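Local coordinates for acetone carboxylase alpha subunit (Xanthobacter autotrophicus Py2, PDB 5M45), which forms the alpha subunit of a carboxylase and belongs to the hydantoinase B/oxoprolinase family, binding manganese and magnesium ions in a multi-subunit assembly, at residues E379-K384 against G725-K730; A494-Y499 against K530-F535; Q598-K603 against T608-S613; A720-G725 against K730-F735. All coordinates share one frame; numbering follows the deposited sequence.

Interaction 1 of 4, residues E379-K384 against G725-K730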
# COMPACT_ATOMS: atom_id res chain seq x y z
N GLU A 379 -21.73 -11.94 26.25
CA GLU A 379 -20.90 -10.84 26.76
C GLU A 379 -19.40 -11.18 26.57
O GLU A 379 -19.00 -12.32 26.85
CB GLU A 379 -21.16 -10.59 28.24
CG GLU A 379 -22.55 -10.08 28.59
CD GLU A 379 -22.83 -10.14 30.09
OE1 GLU A 379 -24.03 -10.23 30.41
OE2 GLU A 379 -21.90 -10.24 30.93
N PHE A 380 -18.60 -10.22 26.06
CA PHE A 380 -17.17 -10.43 25.87
C PHE A 380 -16.36 -9.36 26.59
O PHE A 380 -16.72 -8.18 26.56
CB PHE A 380 -16.77 -10.38 24.38
CG PHE A 380 -17.52 -11.35 23.47
CD1 PHE A 380 -17.06 -12.65 23.25
CD2 PHE A 380 -18.63 -10.91 22.73
CE1 PHE A 380 -17.70 -13.51 22.36
CE2 PHE A 380 -19.27 -11.76 21.83
CZ PHE A 380 -18.81 -13.06 21.67
N ARG A 381 -15.28 -9.78 27.26
CA ARG A 381 -14.32 -8.84 27.86
C ARG A 381 -12.89 -9.14 27.35
O ARG A 381 -12.32 -10.20 27.65
CB ARG A 381 -14.38 -8.85 29.40
CG ARG A 381 -13.31 -7.97 30.04
CD ARG A 381 -13.58 -7.57 31.50
NE ARG A 381 -12.53 -6.67 32.03
CZ ARG A 381 -11.31 -7.03 32.45
NH1 ARG A 381 -10.92 -8.30 32.47
NH2 ARG A 381 -10.46 -6.10 32.88
N LEU A 382 -12.35 -8.19 26.57
CA LEU A 382 -11.03 -8.28 25.96
C LEU A 382 -10.22 -7.06 26.37
O LEU A 382 -10.41 -5.96 25.82
CB LEU A 382 -11.12 -8.32 24.42
CG LEU A 382 -12.12 -9.19 23.65
CD1 LEU A 382 -11.81 -9.24 22.14
CD2 LEU A 382 -12.17 -10.57 24.21
N PRO A 383 -9.30 -7.22 27.34
CA PRO A 383 -8.61 -6.03 27.81
C PRO A 383 -7.83 -5.30 26.71
O PRO A 383 -7.22 -5.95 25.88
CB PRO A 383 -7.70 -6.57 28.91
CG PRO A 383 -8.44 -7.73 29.43
CD PRO A 383 -9.02 -8.38 28.18
N LYS A 384 -7.91 -3.97 26.70
CA LYS A 384 -7.26 -3.14 25.66
C LYS A 384 -5.75 -3.27 25.73
O LYS A 384 -5.15 -3.14 26.79
CB LYS A 384 -7.69 -1.65 25.84
CG LYS A 384 -7.33 -0.68 24.71
CD LYS A 384 -7.92 -1.07 23.36
CE LYS A 384 -7.69 0.01 22.29
NZ LYS A 384 -8.17 -0.43 20.95
N GLY A 725 -2.90 -7.57 32.61
CA GLY A 725 -3.88 -8.33 33.41
C GLY A 725 -3.51 -8.44 34.89
O GLY A 725 -3.08 -9.50 35.35
N PRO A 726 -3.70 -7.36 35.66
CA PRO A 726 -3.36 -7.42 37.09
C PRO A 726 -4.07 -8.51 37.90
O PRO A 726 -3.51 -9.00 38.87
CB PRO A 726 -3.74 -6.03 37.64
CG PRO A 726 -4.43 -5.30 36.50
CD PRO A 726 -4.25 -6.06 35.23
N ARG A 727 -5.28 -8.89 37.53
CA ARG A 727 -5.96 -9.99 38.21
C ARG A 727 -5.24 -11.33 37.97
O ARG A 727 -5.18 -12.17 38.86
CB ARG A 727 -7.40 -10.03 37.73
CG ARG A 727 -8.32 -10.86 38.56
CD ARG A 727 -9.79 -10.31 38.39
NE ARG A 727 -10.40 -9.97 37.07
CZ ARG A 727 -10.77 -10.82 36.08
NH1 ARG A 727 -10.41 -12.10 36.13
NH2 ARG A 727 -11.43 -10.36 35.05
N PHE A 728 -4.67 -11.51 36.78
CA PHE A 728 -3.88 -12.68 36.45
C PHE A 728 -2.58 -12.71 37.25
O PHE A 728 -2.22 -13.76 37.77
CB PHE A 728 -3.61 -12.82 34.92
CG PHE A 728 -2.67 -13.94 34.56
CD1 PHE A 728 -3.03 -15.25 34.73
CD2 PHE A 728 -1.41 -13.66 34.05
CE1 PHE A 728 -2.13 -16.28 34.42
CE2 PHE A 728 -0.51 -14.69 33.73
CZ PHE A 728 -0.88 -16.00 33.92
N GLU A 729 -1.89 -11.57 37.38
CA GLU A 729 -0.67 -11.51 38.17
C GLU A 729 -0.96 -11.90 39.64
O GLU A 729 -0.24 -12.68 40.25
CB GLU A 729 0.01 -10.12 38.11
CG GLU A 729 1.27 -10.06 38.96
CD GLU A 729 2.16 -8.84 38.77
OE1 GLU A 729 1.89 -7.98 37.91
OE2 GLU A 729 3.19 -8.81 39.47
N LYS A 730 -2.04 -11.34 40.18
CA LYS A 730 -2.47 -11.67 41.53
C LYS A 730 -2.77 -13.19 41.72
O LYS A 730 -2.33 -13.79 42.71
CB LYS A 730 -3.65 -10.79 41.92
CG LYS A 730 -4.28 -11.13 43.28
CD LYS A 730 -5.46 -10.18 43.52
CE LYS A 730 -6.37 -10.63 44.65
NZ LYS A 730 -5.58 -10.76 45.90

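Interaction 2 of 4, residues A494-Y499 against K530-F535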
# COMPACT_ATOMS: atom_id res chain seq x y z
N ALA A 494 -2.84 -23.99 -11.05
CA ALA A 494 -2.65 -22.73 -10.33
C ALA A 494 -1.31 -22.60 -9.60
O ALA A 494 -1.11 -21.57 -8.91
CB ALA A 494 -3.80 -22.56 -9.33
N GLU A 495 -0.40 -23.57 -9.74
CA GLU A 495 0.92 -23.57 -9.05
C GLU A 495 1.95 -24.24 -9.96
O GLU A 495 1.63 -25.27 -10.54
CB GLU A 495 0.86 -24.39 -7.72
CG GLU A 495 -0.28 -24.05 -6.75
CD GLU A 495 -0.50 -25.08 -5.63
OE1 GLU A 495 -1.15 -24.74 -4.60
OE2 GLU A 495 -0.06 -26.25 -5.77
N PRO A 496 3.19 -23.71 -10.05
CA PRO A 496 4.27 -24.36 -10.83
C PRO A 496 4.96 -25.44 -9.99
O PRO A 496 6.16 -25.35 -9.69
CB PRO A 496 5.19 -23.19 -11.18
CG PRO A 496 5.10 -22.33 -9.96
CD PRO A 496 3.65 -22.41 -9.51
N LEU A 497 4.17 -26.47 -9.64
CA LEU A 497 4.54 -27.55 -8.74
C LEU A 497 3.82 -28.82 -9.23
O LEU A 497 2.71 -28.73 -9.76
CB LEU A 497 4.06 -27.27 -7.28
CG LEU A 497 4.49 -25.95 -6.61
CD1 LEU A 497 3.72 -25.77 -5.30
CD2 LEU A 497 5.97 -25.93 -6.34
N VAL A 498 4.43 -30.00 -9.02
CA VAL A 498 3.77 -31.28 -9.25
C VAL A 498 3.77 -32.17 -8.02
O VAL A 498 4.71 -32.18 -7.24
CB VAL A 498 4.36 -32.07 -10.45
CG1 VAL A 498 4.14 -31.30 -11.75
CG2 VAL A 498 5.84 -32.36 -10.27
N TYR A 499 2.67 -32.91 -7.85
CA TYR A 499 2.52 -33.88 -6.77
C TYR A 499 3.34 -35.15 -6.96
O TYR A 499 3.24 -35.83 -7.98
CB TYR A 499 1.05 -34.26 -6.60
CG TYR A 499 0.18 -33.21 -5.94
CD1 TYR A 499 -0.41 -32.20 -6.69
CD2 TYR A 499 -0.07 -33.25 -4.58
CE1 TYR A 499 -1.20 -31.23 -6.10
CE2 TYR A 499 -0.83 -32.29 -3.96
CZ TYR A 499 -1.41 -31.27 -4.73
OH TYR A 499 -2.21 -30.31 -4.15
N LYS A 530 10.13 -20.25 -12.60
CA LYS A 530 11.33 -19.46 -12.82
C LYS A 530 11.44 -18.35 -11.77
O LYS A 530 10.42 -17.77 -11.35
CB LYS A 530 11.34 -18.82 -14.22
CG LYS A 530 11.16 -19.84 -15.36
CD LYS A 530 9.67 -19.95 -15.73
CE LYS A 530 9.43 -21.22 -16.57
NZ LYS A 530 8.01 -21.38 -16.92
N ASP A 531 12.67 -18.07 -11.33
CA ASP A 531 12.93 -17.03 -10.34
C ASP A 531 11.96 -17.18 -9.14
O ASP A 531 11.28 -16.23 -8.73
CB ASP A 531 12.81 -15.65 -11.01
CG ASP A 531 13.89 -15.39 -12.07
OD1 ASP A 531 14.84 -16.17 -12.20
OD2 ASP A 531 13.81 -14.36 -12.79
N TRP A 532 11.93 -18.39 -8.60
CA TRP A 532 10.91 -18.86 -7.68
C TRP A 532 11.41 -18.85 -6.20
O TRP A 532 12.62 -19.10 -5.94
CB TRP A 532 10.45 -20.27 -8.12
CG TRP A 532 9.18 -20.74 -7.45
CD1 TRP A 532 9.05 -21.73 -6.53
CD2 TRP A 532 7.86 -20.23 -7.68
NE1 TRP A 532 7.75 -21.85 -6.16
CE2 TRP A 532 6.99 -20.94 -6.85
CE3 TRP A 532 7.34 -19.25 -8.52
CZ2 TRP A 532 5.62 -20.68 -6.81
CZ3 TRP A 532 5.98 -18.99 -8.49
CH2 TRP A 532 5.13 -19.72 -7.63
N THR A 533 10.49 -18.56 -5.27
CA THR A 533 10.73 -18.66 -3.80
C THR A 533 9.56 -19.36 -3.10
O THR A 533 8.45 -19.37 -3.63
CB THR A 533 10.91 -17.29 -3.11
OG1 THR A 533 9.72 -16.51 -3.30
CG2 THR A 533 12.13 -16.57 -3.67
N MET A 534 9.82 -19.99 -1.94
CA MET A 534 8.77 -20.57 -1.09
C MET A 534 9.08 -20.38 0.40
O MET A 534 10.23 -20.12 0.78
CB MET A 534 8.55 -22.06 -1.40
CG MET A 534 8.34 -22.39 -2.89
SD MET A 534 7.95 -24.10 -3.29
CE MET A 534 6.30 -24.27 -2.57
N PHE A 535 8.07 -20.53 1.24
CA PHE A 535 8.21 -20.47 2.69
C PHE A 535 7.11 -21.27 3.40
O PHE A 535 6.15 -21.74 2.77
CB PHE A 535 8.32 -19.02 3.20
CG PHE A 535 7.09 -18.14 2.94
CD1 PHE A 535 6.92 -17.49 1.71
CD2 PHE A 535 6.16 -17.91 3.96
CE1 PHE A 535 5.82 -16.66 1.47
CE2 PHE A 535 5.06 -17.08 3.73
CZ PHE A 535 4.89 -16.47 2.51

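Interaction 3 of 4, residues Q598-K603 against T608-S613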
# COMPACT_ATOMS: atom_id res chain seq x y z
N GLN A 598 20.98 -30.53 -0.30
CA GLN A 598 20.95 -29.71 0.92
C GLN A 598 19.54 -29.89 1.52
O GLN A 598 18.57 -29.38 0.96
CB GLN A 598 21.21 -28.23 0.60
CG GLN A 598 21.33 -27.37 1.86
CD GLN A 598 20.71 -25.91 1.84
OE1 GLN A 598 20.17 -25.37 0.85
NE2 GLN A 598 20.86 -25.26 3.00
N ILE A 599 19.43 -30.63 2.64
CA ILE A 599 18.15 -30.93 3.25
C ILE A 599 17.96 -30.08 4.50
O ILE A 599 18.84 -30.02 5.35
CB ILE A 599 18.03 -32.42 3.63
CG1 ILE A 599 18.11 -33.28 2.37
CG2 ILE A 599 16.74 -32.70 4.42
CD1 ILE A 599 18.11 -34.76 2.60
N LYS A 600 16.79 -29.45 4.63
CA LYS A 600 16.38 -28.81 5.87
C LYS A 600 15.24 -29.63 6.50
O LYS A 600 14.14 -29.71 5.93
CB LYS A 600 15.96 -27.36 5.60
CG LYS A 600 17.15 -26.50 5.16
CD LYS A 600 16.81 -25.01 5.16
CE LYS A 600 17.99 -24.16 4.68
NZ LYS A 600 17.69 -22.69 4.85
N ARG A 601 15.52 -30.29 7.62
CA ARG A 601 14.56 -31.12 8.34
C ARG A 601 14.66 -30.74 9.82
O ARG A 601 15.64 -31.12 10.49
CB ARG A 601 14.88 -32.62 8.13
CG ARG A 601 14.08 -33.59 9.00
CD ARG A 601 14.45 -35.05 8.82
NE ARG A 601 13.97 -35.65 7.56
CZ ARG A 601 12.74 -36.06 7.30
NH1 ARG A 601 12.47 -36.60 6.13
NH2 ARG A 601 11.75 -35.91 8.18
N ASP A 602 13.70 -29.97 10.32
CA ASP A 602 13.83 -29.37 11.66
C ASP A 602 12.49 -28.87 12.18
O ASP A 602 11.47 -29.00 11.48
CB ASP A 602 14.91 -28.27 11.67
CG ASP A 602 14.59 -27.09 10.76
OD1 ASP A 602 13.43 -26.83 10.42
OD2 ASP A 602 15.54 -26.37 10.37
N LYS A 603 12.49 -28.27 13.39
CA LYS A 603 11.27 -27.71 14.00
C LYS A 603 10.85 -26.30 13.54
O LYS A 603 9.87 -25.76 14.05
CB LYS A 603 11.38 -27.71 15.53
CG LYS A 603 11.40 -29.10 16.20
CD LYS A 603 10.09 -29.84 16.08
CE LYS A 603 8.88 -29.13 16.76
NZ LYS A 603 7.64 -29.95 16.68
N THR A 608 10.69 -17.07 6.28
CA THR A 608 10.49 -16.10 5.21
C THR A 608 11.00 -16.71 3.90
O THR A 608 11.70 -17.73 3.92
CB THR A 608 11.23 -14.76 5.49
OG1 THR A 608 12.63 -14.99 5.72
CG2 THR A 608 10.60 -14.09 6.71
N GLU A 609 10.67 -16.06 2.80
CA GLU A 609 10.93 -16.60 1.46
C GLU A 609 12.41 -17.01 1.22
O GLU A 609 13.33 -16.30 1.64
CB GLU A 609 10.35 -15.70 0.35
CG GLU A 609 11.09 -14.43 -0.01
CD GLU A 609 10.37 -13.57 -1.09
OE1 GLU A 609 10.26 -12.33 -0.90
OE2 GLU A 609 9.91 -14.11 -2.14
N GLU A 610 12.57 -18.17 0.58
CA GLU A 610 13.89 -18.73 0.23
C GLU A 610 13.85 -19.21 -1.23
O GLU A 610 12.82 -19.70 -1.69
CB GLU A 610 14.19 -19.86 1.26
CG GLU A 610 15.19 -20.93 0.92
CD GLU A 610 15.40 -21.89 2.10
OE1 GLU A 610 15.03 -23.11 2.01
OE2 GLU A 610 15.90 -21.42 3.16
N MET A 611 14.97 -19.05 -1.95
CA MET A 611 15.07 -19.47 -3.37
C MET A 611 14.85 -21.00 -3.51
O MET A 611 15.44 -21.78 -2.76
CB MET A 611 16.42 -19.07 -3.97
CG MET A 611 16.60 -17.55 -4.10
SD MET A 611 18.23 -17.05 -4.61
CE MET A 611 19.09 -17.17 -3.07
N PHE A 612 13.97 -21.39 -4.43
CA PHE A 612 13.81 -22.78 -4.86
C PHE A 612 13.94 -22.83 -6.40
O PHE A 612 13.56 -21.87 -7.13
CB PHE A 612 12.42 -23.36 -4.49
CG PHE A 612 12.24 -23.81 -3.04
CD1 PHE A 612 12.22 -22.87 -2.00
CD2 PHE A 612 11.97 -25.13 -2.74
CE1 PHE A 612 12.03 -23.27 -0.69
CE2 PHE A 612 11.78 -25.54 -1.41
CZ PHE A 612 11.82 -24.61 -0.38
N SER A 613 14.40 -23.98 -6.91
CA SER A 613 14.48 -24.24 -8.35
C SER A 613 13.75 -25.52 -8.72
O SER A 613 13.52 -26.38 -7.86
CB SER A 613 15.91 -24.45 -8.80
OG SER A 613 16.72 -23.39 -8.35

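Interaction 4 of 4, residues A720-G725 against K730-F735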
# COMPACT_ATOMS: atom_id res chain seq x y z
N ALA A 720 4.58 -9.80 30.04
CA ALA A 720 3.64 -8.99 29.25
C ALA A 720 2.17 -9.22 29.71
O ALA A 720 1.39 -8.26 29.83
CB ALA A 720 3.78 -9.31 27.76
N SER A 721 1.83 -10.47 30.00
CA SER A 721 0.51 -10.86 30.51
C SER A 721 0.20 -10.18 31.89
O SER A 721 -0.90 -9.68 32.12
CB SER A 721 0.41 -12.39 30.60
OG SER A 721 0.47 -13.03 29.29
N PHE A 722 1.19 -10.16 32.78
CA PHE A 722 1.03 -9.53 34.08
C PHE A 722 0.68 -8.06 33.95
O PHE A 722 -0.24 -7.58 34.62
CB PHE A 722 2.29 -9.62 34.95
CG PHE A 722 2.67 -11.02 35.44
CD1 PHE A 722 1.78 -12.10 35.44
CD2 PHE A 722 3.95 -11.22 35.93
CE1 PHE A 722 2.19 -13.34 35.88
CE2 PHE A 722 4.36 -12.46 36.37
CZ PHE A 722 3.48 -13.53 36.35
N LYS A 723 1.41 -7.33 33.10
CA LYS A 723 1.17 -5.88 32.93
C LYS A 723 -0.22 -5.56 32.39
O LYS A 723 -0.83 -4.64 32.83
CB LYS A 723 2.20 -5.23 32.02
CG LYS A 723 3.48 -4.95 32.76
CD LYS A 723 4.53 -4.31 31.83
CE LYS A 723 4.94 -5.26 30.66
NZ LYS A 723 6.21 -4.95 30.00
N LEU A 724 -0.70 -6.31 31.40
CA LEU A 724 -2.06 -6.10 30.83
C LEU A 724 -3.22 -6.68 31.68
O LEU A 724 -4.37 -6.31 31.45
CB LEU A 724 -2.13 -6.69 29.42
CG LEU A 724 -1.37 -5.87 28.36
CD1 LEU A 724 -1.01 -6.76 27.17
CD2 LEU A 724 -2.15 -4.67 27.91
N GLY A 725 -2.90 -7.57 32.61
CA GLY A 725 -3.88 -8.33 33.41
C GLY A 725 -3.51 -8.44 34.89
O GLY A 725 -3.08 -9.50 35.35
N LYS A 730 -2.04 -11.34 40.18
CA LYS A 730 -2.47 -11.67 41.53
C LYS A 730 -2.77 -13.19 41.72
O LYS A 730 -2.33 -13.79 42.71
CB LYS A 730 -3.65 -10.79 41.92
CG LYS A 730 -4.28 -11.13 43.28
CD LYS A 730 -5.46 -10.18 43.52
CE LYS A 730 -6.37 -10.63 44.65
NZ LYS A 730 -5.58 -10.76 45.90
N ASP A 731 -3.49 -13.78 40.78
CA ASP A 731 -3.79 -15.25 40.73
C ASP A 731 -2.49 -16.09 40.73
O ASP A 731 -2.37 -17.06 41.48
CB ASP A 731 -4.61 -15.56 39.43
CG ASP A 731 -5.22 -16.94 39.33
OD1 ASP A 731 -5.20 -17.64 40.37
OD2 ASP A 731 -5.77 -17.31 38.18
N PHE A 732 -1.56 -15.73 39.86
CA PHE A 732 -0.27 -16.44 39.75
C PHE A 732 0.55 -16.37 41.05
O PHE A 732 1.07 -17.39 41.51
CB PHE A 732 0.53 -15.81 38.60
CG PHE A 732 1.83 -16.49 38.28
CD1 PHE A 732 3.02 -16.08 38.88
CD2 PHE A 732 1.89 -17.48 37.28
CE1 PHE A 732 4.24 -16.67 38.55
CE2 PHE A 732 3.11 -18.09 36.96
CZ PHE A 732 4.27 -17.68 37.59
N ARG A 733 0.65 -15.18 41.63
CA ARG A 733 1.38 -14.98 42.89
C ARG A 733 0.77 -15.77 44.03
O ARG A 733 1.51 -16.33 44.85
CB ARG A 733 1.46 -13.49 43.32
CG ARG A 733 2.35 -12.63 42.43
CD ARG A 733 2.25 -11.14 42.77
NE ARG A 733 3.26 -10.36 42.06
CZ ARG A 733 4.53 -10.20 42.42
NH1 ARG A 733 5.02 -10.74 43.53
NH2 ARG A 733 5.36 -9.48 41.64
N THR A 734 -0.55 -15.80 44.09
CA THR A 734 -1.26 -16.53 45.12
C THR A 734 -1.08 -18.04 44.94
O THR A 734 -0.80 -18.75 45.90
CB THR A 734 -2.78 -16.19 45.13
OG1 THR A 734 -2.94 -14.80 45.35
CG2 THR A 734 -3.51 -16.91 46.23
N PHE A 735 -1.24 -18.51 43.71
CA PHE A 735 -1.15 -19.93 43.42
C PHE A 735 0.24 -20.48 43.81
O PHE A 735 0.33 -21.55 44.41
CB PHE A 735 -1.43 -20.28 41.95
CG PHE A 735 -1.34 -21.76 41.68
CD1 PHE A 735 -2.43 -22.60 41.95
CD2 PHE A 735 -0.12 -22.33 41.28
CE1 PHE A 735 -2.33 -23.96 41.78
CE2 PHE A 735 -0.01 -23.70 41.11
CZ PHE A 735 -1.11 -24.52 41.36

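Interaction 1 of 4, residues E379-K384 against G725-K730
Arg-381, at the end of strand 378-381, and Arg-727, in the first turn of helix 726-735, bring their guanidinium groups together. The approach is between NH1 of Arg-381 and NH2 of Arg-727, 3.3 Å apart; both are donors, so no bond joins them. The two planes are inclined by 40°, and each nitrogen meets the other group obliquely. Arg-381 gets there as a long straight arm: CG lies anti to the backbone N (chi1 175°) and the chain stays extended as far as NE, carrying the charge well clear of the strand. Arg-727 also starts with CG opposite its backbone N, but its chain bends at chi3 (46°), which turns the head group as it leaves the helix. Their closeness is probably accounted for by the acids of the neighbouring strand 330-333 and the loop after it: NH1 of Arg-381 forms salt bridges with Asp-333 OD1 and Glu-335 OE2, and NH2 of Arg-727 one with Asp-333 OD2. Arginine suits both places, being long enough to reach a shared acid from separate elements at the surface. Asp-333, with one oxygen for each arginine, is the anion that both cations gather round, and through it the helix is tied to the edge strand of the mixed sheet.

Interaction 2 of 4, residues A494-Y499 against K530-F535
Pro-496 lays its ring over one face of the Trp-532 indole. Its CG stands 3.6 Å from the centroid of the six-membered ring and 15° off the normal, a CH-pi contact in which the polarised C-H groups of proline meet the electron-rich indole; CD follows, 3.6 Å from CH2 of Trp-532. Beside this pair Leu-497 and Met-534 meet tip to tip, with CD1 of Leu-497 at 4.0 Å from CE of Met-534. The methionine chain is bent at chi3 (68°), which swings its methyl toward the leucine, while its sulfur lies in the indole plane at the edge and takes a weak hydrogen bond from Trp-532 NE1 at 3.7 Å. Pro-496 is the centre of an inverse gamma turn leading into strand 497-504, the outer strand of a five-stranded antiparallel sheet, whereas Trp-532 and Met-534 lie two residues apart on the same face of strand 532-535, in a separate four-stranded one. The contact therefore joins two sheets by buried apolar side chains. Farther out, Val-453 of strand 450-454 touches both Pro-496 and Trp-532, and Val-526 packs on Leu-497. The backbone of Trp-532 pairs with Phe-612, and its O also accepts from Tyr-754 OH of the second subunit.

Interaction 3 of 4, residues Q598-K603 against T608-S613
A salt bridge between the edge strands of two antiparallel sheets brings together Lys-600 of strand 598-602 and Glu-610 of strand 610-612. Lys-600 NZ donates to Glu-610 OE2 at 2.8 Å, on the syn side of the carboxylate but 31° out of its plane. The other oxygen, OE1, is 3.9 Å from the same NZ, so the ammonium group favours one oxygen and does not straddle the pair. The two chains come from opposite directions. Lys-600 is extended beyond CG, and Glu-610 has CG anti to its backbone N (chi1 159°) with a straight chain after it; two long side chains are needed because the CA atoms of Lys-600 and Glu-610 are 11.8 Å apart. Only four residues separate the two segments, yet the strands belong to different sheets: Lys-600 pairs through its backbone with Ala-561 of strand 559-563, and Glu-610 with Met-534 of strand 532-535. The bridge thus links neighbouring sheets. Both charged ends have further partners. NZ of Lys-600 forms a second salt bridge, with Asp-302 OD2, so the ammonium group is shared by two carboxylates, and OE1 of Glu-610 is hydrogen-bonded to His-563 NE2, which probably helps fix the rotation of the carboxylate. Glu-610 also packs on Asp-308 of the second subunit, placing the bridge beside the interface between the two copies.

Interaction 4 of 4, residues A720-G725 against K730-F735
Residues 720-724 close one helix and 730-735 continue the next, with Gly-725 at the joint: it is the first residue to leave helical phi/psi after helix 712-724 and the N-cap of helix 726-735. The chain changes direction there, and the nearest CA atoms, of Phe-722 and Lys-730, are 8.5 Å apart. Glycine suits this corner, since a CB there would be crowded by Ser-721 O. Across the angle Phe-722 and Phe-732 turn their rings to each other. CZ of Phe-722 lies over one face of the Phe-732 ring, offset toward the rim, and is 3.6 Å from its CD1. The planes are inclined by 58° with centroids 5.2 Å apart, an oblique pair. Phe-732 reaches inward with CG anti to its backbone N (chi1 -175°), and its ring also meets Trp-736 edge-to-face and Phe-718 at about 45°, so bulky flat residues fill the buried angle. Lys-730 O accepts from both Thr-734 N, at 3.0 Å, and Thr-734 OG1, at 2.9 Å, from opposite faces of its plane. Two helices joined by one non-helical residue form here a helix-helix corner in the helical C-terminal part, closed by an aromatic cluster.

How the interactions relate
The four contacts fall into two clusters. Interactions 1 and 4 have centres 10 Å apart and share Gly-725, Lys-730 and helix 726-735, which faces the edge strand 378-381 on one side and helix 712-724 on another. Interactions 2 and 3 lie 13 Å apart, centre to centre; their strands 532-535 and 610-612 are neighbours in one sheet, and both touch the second subunit. Interactions 1 and 2 are 44 Å apart, on opposite sides of the chain's centre. Along the sequence interactions 2 and 3 follow each other inside the long loop closed by interaction 1, whose segments alternate with those of interaction 4. The C-terminal helices thus fold back onto a much earlier strand.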